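Local coordinates for protein MATE family efflux transporter (Vibrio cholerae, PDB 6IDP) that probably exports drugs and other toxic compounds across the bacterial inner membrane, in an H+-dependent cycle, as a multidrug transporter of the MATE family, at residues Q315-F320 / L363-L368; P357-A362 / G413-N418. One frame throughout, in Å; residues are numbered along the deposited sequence.

Contact 1 (Q315-F320 / L363-L368); sequences QFVLGF and LGICML. With OLC ((2R)-2,3-dihydroxypropyl (9Z)-octadec-9-enoate), chain P.
G364 and L368, which both meet V317 across the contact, are joined to each other by a backbone hydrogen bond from L368 N to G364 O of 2.9 Å. With main-chain bonds such as this one kept within the helix, helix 360-375 offers helix 303-330 an apolar surface, and the contact is a worked example of packing by shape. V317 is the central piece. Its CG1, anti to the backbone N (chi1 168°), is carried over the bare backbone of G364 and comes within 4.0 Å of G364 C. The other branch serves a different neighbour: V317 CG2 lies 3.9 Å from L368 CD2, and the two side chains slide past each other in opposite directions. Next along the helix, L318 and I365 cross at about a right angle, with L318 CD2 3.8 Å from I365 CG1; L318 CG also sits over the I365 tip, 4.1 Å from I365 CD1. I365 puts CG1 anti to its carbonyl carbon (chi1 -68°), which turns that branch toward L318.

V317 also packs on V283 and M286 of helix 281-299. F316 belongs to another side of its helix, where its ring lies between F320 CB on one face and a monoolein chain on the other, with monoolein C13 3.6 Å from F316 CD1. The short helical axes approach to 9.4 Å and run nearly antiparallel, at 156°. This is buried antiparallel helix packing, with a valine set against a glycine, inside the second MatE family region of the all-helical MATE fold.

Contact 2 (P357-A362 / G413-N418); sequences PISLGA and GALVGN. With OLC ((2R)-2,3-dihydroxypropyl (9Z)-octadec-9-enoate), chain F.
This is a buried packing contact with one polar link in the all-helical MATE fold, with 357-362 in the second MatE family region: residues 357-362 lie against residues 413-418, in the later part of helix 379-435, which folds back so that A414 and N418 also meet Y394. The polar link joins S359 and N418. N418 ND2 donates to S359 OG over 3.0 Å, almost straight at 172°, and the hydroxyl lies in the plane of the amide. S359 holds OG between its backbone N and carbonyl carbon (chi1 74°), and there the oxygen also bonds V356 O, just ahead of the segment. Since that carbonyl can only accept, the serine gives its proton to V356 while receiving one from N418. The far end of the amide is engaged too, as N418 OD1 takes a hydrogen bond from R389 NH2. With both ends of the amide held, its rotation is probably well fixed, and the neighbouring arginine would be expected to polarise it.

Beside this polar pair runs an apolar one. L415, with CG anti to its backbone N (chi1 163°), sends CD1 into the corner between two residues: CD1 is 3.5 Å from S359 CB and 3.6 Å from I358 CG2, and the I358 and L415 side chains meet at a slant. I358 also rests on L322 and A325 of helix 303-330. Its other branch faces a monoolein chain, whose terminal carbon C18 comes within 3.6 Å of G361 CA. At the other end of the contact, nearly one turn beyond the serine, A362 turns its CB toward N418, 3.5 Å from the carbonyl oxygen N418 O.

Helix 360-375 is shared by both contacts: its 363-368 segment packs on helix 303-330 in contact 1, and residues 357-362, running into that helix, pack on helix 379-435 in contact 2. The centres of the two contacts are about 11 Å apart, and they touch directly. V317 CG1 of contact 1 lies 3.5 Å from G361 O of contact 2, while L363 CD1 approaches N418 OD1 to 4.0 Å, putting an apolar group beside the amide that pairs with S359. Each contact has lipid nearby, a separate monoolein chain lying against F316 in one and against I358 and G361 in the other. Together they pair an apolar contact with one that has a single polar tie, close along the chain.

Contact 1 (Q315-F320 / L363-L368)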
loop_
_atom_site.group_PDB
_atom_site.type_symbol
_atom_site.label_atom_id
_atom_site.label_comp_id
_atom_site.label_asym_id
_atom_site.label_seq_id
_atom_site.Cartn_x
_atom_site.Cartn_y
_atom_site.Cartn_z
ATOM N N GLN A 315 10.399 -15.530 -9.101
ATOM C CA GLN A 315 11.588 -15.473 -9.942
ATOM C C GLN A 315 11.866 -14.049 -10.403
ATOM O O GLN A 315 13.007 -13.587 -10.351
ATOM C CB GLN A 315 11.445 -16.390 -11.155
ATOM C CG GLN A 315 11.537 -17.866 -10.829
ATOM C CD GLN A 315 11.184 -18.741 -12.014
ATOM O OE1 GLN A 315 11.403 -18.363 -13.165
ATOM N NE2 GLN A 315 10.627 -19.913 -11.738
ATOM N N PHE A 316 10.824 -13.358 -10.852
ATOM C CA PHE A 316 10.983 -11.980 -11.294
ATOM C C PHE A 316 11.488 -11.099 -10.156
ATOM O O PHE A 316 12.457 -10.364 -10.322
ATOM C CB PHE A 316 9.670 -11.416 -11.843
ATOM C CG PHE A 316 9.714 -9.934 -12.094
ATOM C CD1 PHE A 316 10.295 -9.427 -13.246
ATOM C CD2 PHE A 316 9.190 -9.047 -11.171
ATOM C CE1 PHE A 316 10.344 -8.060 -13.472
ATOM C CE2 PHE A 316 9.237 -7.675 -11.392
ATOM C CZ PHE A 316 9.815 -7.185 -12.544
ATOM N N VAL A 317 10.828 -11.182 -9.003
ATOM C CA VAL A 317 11.173 -10.353 -7.854
ATOM C C VAL A 317 12.632 -10.525 -7.434
ATOM O O VAL A 317 13.349 -9.542 -7.247
ATOM C CB VAL A 317 10.260 -10.661 -6.652
ATOM C CG1 VAL A 317 10.805 -10.016 -5.387
ATOM C CG2 VAL A 317 8.844 -10.181 -6.934
ATOM N N LEU A 318 13.070 -11.773 -7.299
ATOM C CA LEU A 318 14.452 -12.060 -6.933
ATOM C C LEU A 318 15.437 -11.525 -7.970
ATOM O O LEU A 318 16.429 -10.889 -7.621
ATOM C CB LEU A 318 14.651 -13.566 -6.751
ATOM C CG LEU A 318 13.940 -14.136 -5.527
ATOM C CD1 LEU A 318 14.175 -15.631 -5.410
ATOM C CD2 LEU A 318 14.413 -13.408 -4.280
ATOM N N GLY A 319 15.156 -11.782 -9.243
ATOM C CA GLY A 319 16.023 -11.330 -10.314
ATOM C C GLY A 319 16.057 -9.819 -10.463
ATOM O O GLY A 319 17.124 -9.218 -10.575
ATOM N N PHE A 320 14.879 -9.207 -10.455
ATOM C CA PHE A 320 14.736 -7.771 -10.669
ATOM C C PHE A 320 15.381 -6.953 -9.545
ATOM O O PHE A 320 16.085 -5.975 -9.808
ATOM C CB PHE A 320 13.251 -7.423 -10.809
ATOM C CG PHE A 320 12.981 -5.991 -11.166
ATOM C CD1 PHE A 320 13.314 -5.494 -12.417
ATOM C CD2 PHE A 320 12.352 -5.151 -10.262
ATOM C CE1 PHE A 320 13.048 -4.175 -12.748
ATOM C CE2 PHE A 320 12.082 -3.833 -10.585
ATOM C CZ PHE A 320 12.431 -3.343 -11.829
ATOM N N LEU A 363 12.744 -9.244 0.848
ATOM C CA LEU A 363 11.638 -8.485 1.420
ATOM C C LEU A 363 10.457 -8.492 0.460
ATOM O O LEU A 363 9.304 -8.616 0.876
ATOM C CB LEU A 363 12.063 -7.049 1.738
ATOM C CG LEU A 363 11.004 -6.126 2.349
ATOM C CD1 LEU A 363 10.413 -6.730 3.615
ATOM C CD2 LEU A 363 11.592 -4.748 2.641
ATOM N N GLY A 364 10.757 -8.356 -0.829
ATOM C CA GLY A 364 9.746 -8.436 -1.865
ATOM C C GLY A 364 9.013 -9.767 -1.851
ATOM O O GLY A 364 7.806 -9.813 -2.088
ATOM N N ILE A 365 9.742 -10.848 -1.576
ATOM C CA ILE A 365 9.138 -12.173 -1.459
ATOM C C ILE A 365 8.140 -12.195 -0.306
ATOM O O ILE A 365 7.035 -12.729 -0.431
ATOM C CB ILE A 365 10.197 -13.271 -1.237
ATOM C CG1 ILE A 365 11.059 -13.453 -2.491
ATOM C CG2 ILE A 365 9.530 -14.592 -0.854
ATOM C CD1 ILE A 365 10.275 -13.909 -3.715
ATOM N N CYS A 366 8.541 -11.599 0.812
ATOM C CA CYS A 366 7.692 -11.505 1.994
ATOM C C CYS A 366 6.410 -10.735 1.686
ATOM O O CYS A 366 5.317 -11.146 2.086
ATOM C CB CYS A 366 8.453 -10.839 3.141
ATOM S SG CYS A 366 7.582 -10.869 4.721
ATOM N N MET A 367 6.552 -9.622 0.973
ATOM C CA MET A 367 5.404 -8.839 0.527
ATOM C C MET A 367 4.505 -9.669 -0.381
ATOM O O MET A 367 3.280 -9.613 -0.284
ATOM C CB MET A 367 5.863 -7.582 -0.211
ATOM C CG MET A 367 6.638 -6.598 0.652
ATOM S SD MET A 367 7.488 -5.334 -0.326
ATOM C CE MET A 367 6.110 -4.573 -1.176
ATOM N N LEU A 368 5.132 -10.436 -1.264
ATOM C CA LEU A 368 4.422 -11.254 -2.236
ATOM C C LEU A 368 3.625 -12.354 -1.547
ATOM O O LEU A 368 2.463 -12.592 -1.870
ATOM C CB LEU A 368 5.410 -11.865 -3.231
ATOM C CG LEU A 368 5.054 -11.836 -4.717
ATOM C CD1 LEU A 368 4.869 -10.407 -5.197
ATOM C CD2 LEU A 368 6.138 -12.536 -5.521
HETATM C C18 OLC P . 6.103 -4.427 -14.788
HETATM C C10 OLC P . 8.136 -11.288 -16.623
HETATM C C9 OLC P . 8.518 -11.661 -17.865
HETATM C C17 OLC P . 7.257 -5.330 -14.408
HETATM C C11 OLC P . 6.670 -11.245 -16.244
HETATM C C8 OLC P . 7.492 -12.050 -18.910
HETATM C C16 OLC P . 6.974 -6.744 -14.871
HETATM C C12 OLC P . 6.517 -11.106 -14.743
HETATM C C7 OLC P . 8.097 -11.934 -20.294
HETATM C C15 OLC P . 6.034 -7.420 -13.899
HETATM C C13 OLC P . 6.882 -9.705 -14.302
HETATM C C6 OLC P . 8.434 -13.305 -20.839
HETATM C C14 OLC P . 5.680 -8.795 -14.421
HETATM C C5 OLC P . 7.166 -14.014 -21.262
#

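Contact 2 (P357-A362 / G413-N418)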
loop_
_atom_site.group_PDB
_atom_site.type_symbol
_atom_site.label_atom_id
_atom_site.label_comp_id
_atom_site.label_asym_id
_atom_site.label_seq_id
_atom_site.Cartn_x
_atom_site.Cartn_y
_atom_site.Cartn_z
ATOM N N PRO A 357 19.912 -2.673 -0.083
ATOM C CA PRO A 357 19.200 -3.041 -1.321
ATOM C C PRO A 357 19.287 -4.512 -1.735
ATOM O O PRO A 357 18.353 -5.015 -2.362
ATOM C CB PRO A 357 19.877 -2.164 -2.377
ATOM C CG PRO A 357 20.310 -0.966 -1.629
ATOM C CD PRO A 357 20.764 -1.486 -0.295
ATOM N N ILE A 358 20.377 -5.190 -1.396
ATOM C CA ILE A 358 20.547 -6.585 -1.785
ATOM C C ILE A 358 19.551 -7.486 -1.046
ATOM O O ILE A 358 19.331 -8.632 -1.425
ATOM C CB ILE A 358 22.000 -7.063 -1.523
ATOM C CG1 ILE A 358 22.262 -8.428 -2.172
ATOM C CG2 ILE A 358 22.293 -7.097 -0.037
ATOM C CD1 ILE A 358 21.997 -8.460 -3.661
ATOM N N SER A 359 18.931 -6.949 -0.002
ATOM C CA SER A 359 17.969 -7.707 0.788
ATOM C C SER A 359 16.530 -7.453 0.347
ATOM O O SER A 359 15.604 -8.077 0.862
ATOM C CB SER A 359 18.110 -7.369 2.276
ATOM O OG SER A 359 17.569 -6.087 2.552
ATOM N N LEU A 360 16.345 -6.539 -0.601
ATOM C CA LEU A 360 15.000 -6.129 -1.002
ATOM C C LEU A 360 14.297 -7.195 -1.851
ATOM O O LEU A 360 13.073 -7.188 -1.977
ATOM C CB LEU A 360 15.046 -4.793 -1.754
ATOM C CG LEU A 360 15.528 -3.591 -0.927
ATOM C CD1 LEU A 360 15.387 -2.282 -1.701
ATOM C CD2 LEU A 360 14.805 -3.506 0.416
ATOM N N GLY A 361 15.069 -8.110 -2.423
ATOM C CA GLY A 361 14.497 -9.241 -3.129
ATOM C C GLY A 361 13.771 -10.144 -2.154
ATOM O O GLY A 361 12.639 -10.568 -2.401
ATOM N N ALA A 362 14.427 -10.426 -1.032
ATOM C CA ALA A 362 13.848 -11.254 0.017
ATOM C C ALA A 362 12.656 -10.561 0.679
ATOM O O ALA A 362 11.678 -11.211 1.039
ATOM C CB ALA A 362 14.905 -11.602 1.051
ATOM N N GLY A 413 21.716 -5.283 10.300
ATOM C CA GLY A 413 20.540 -5.886 10.900
ATOM C C GLY A 413 19.360 -5.908 9.949
ATOM O O GLY A 413 18.653 -6.911 9.853
ATOM N N ALA A 414 19.149 -4.803 9.239
ATOM C CA ALA A 414 18.063 -4.711 8.269
ATOM C C ALA A 414 18.266 -5.722 7.147
ATOM O O ALA A 414 17.311 -6.326 6.659
ATOM C CB ALA A 414 17.967 -3.301 7.704
ATOM N N LEU A 415 19.519 -5.899 6.746
ATOM C CA LEU A 415 19.880 -6.881 5.732
ATOM C C LEU A 415 19.545 -8.297 6.192
ATOM O O LEU A 415 18.874 -9.047 5.483
ATOM C CB LEU A 415 21.369 -6.772 5.396
ATOM C CG LEU A 415 22.017 -7.950 4.666
ATOM C CD1 LEU A 415 21.415 -8.135 3.291
ATOM C CD2 LEU A 415 23.518 -7.745 4.571
ATOM N N VAL A 416 20.019 -8.655 7.381
ATOM C CA VAL A 416 19.786 -9.987 7.926
ATOM C C VAL A 416 18.300 -10.224 8.164
ATOM O O VAL A 416 17.765 -11.273 7.807
ATOM C CB VAL A 416 20.558 -10.199 9.241
ATOM C CG1 VAL A 416 20.191 -11.539 9.868
ATOM C CG2 VAL A 416 22.055 -10.115 8.989
ATOM N N GLY A 417 17.637 -9.235 8.757
ATOM C CA GLY A 417 16.222 -9.331 9.060
ATOM C C GLY A 417 15.365 -9.563 7.831
ATOM O O GLY A 417 14.472 -10.412 7.843
ATOM N N ASN A 418 15.636 -8.812 6.767
ATOM C CA ASN A 418 14.868 -8.935 5.535
ATOM C C ASN A 418 15.027 -10.306 4.889
ATOM O O ASN A 418 14.054 -10.896 4.421
ATOM C CB ASN A 418 15.271 -7.845 4.542
ATOM C CG ASN A 418 14.721 -6.483 4.916
ATOM O OD1 ASN A 418 13.786 -6.377 5.708
ATOM N ND2 ASN A 418 15.295 -5.433 4.340
HETATM C C18 OLC F . 17.554 -10.144 -4.751
HETATM C C10 OLC F . 18.427 -14.559 -8.563
HETATM C C9 OLC F . 17.481 -15.124 -9.346
HETATM C C17 OLC F . 18.901 -10.684 -4.324
HETATM C C11 OLC F . 18.712 -15.080 -7.168
HETATM C C8 OLC F . 16.666 -16.304 -8.862
HETATM C C16 OLC F . 18.709 -11.983 -3.577
HETATM C C12 OLC F . 19.915 -14.362 -6.589
HETATM C C15 OLC F . 20.059 -12.594 -3.274
HETATM C C13 OLC F . 19.773 -14.256 -5.085
HETATM C C14 OLC F . 20.650 -13.140 -4.557
#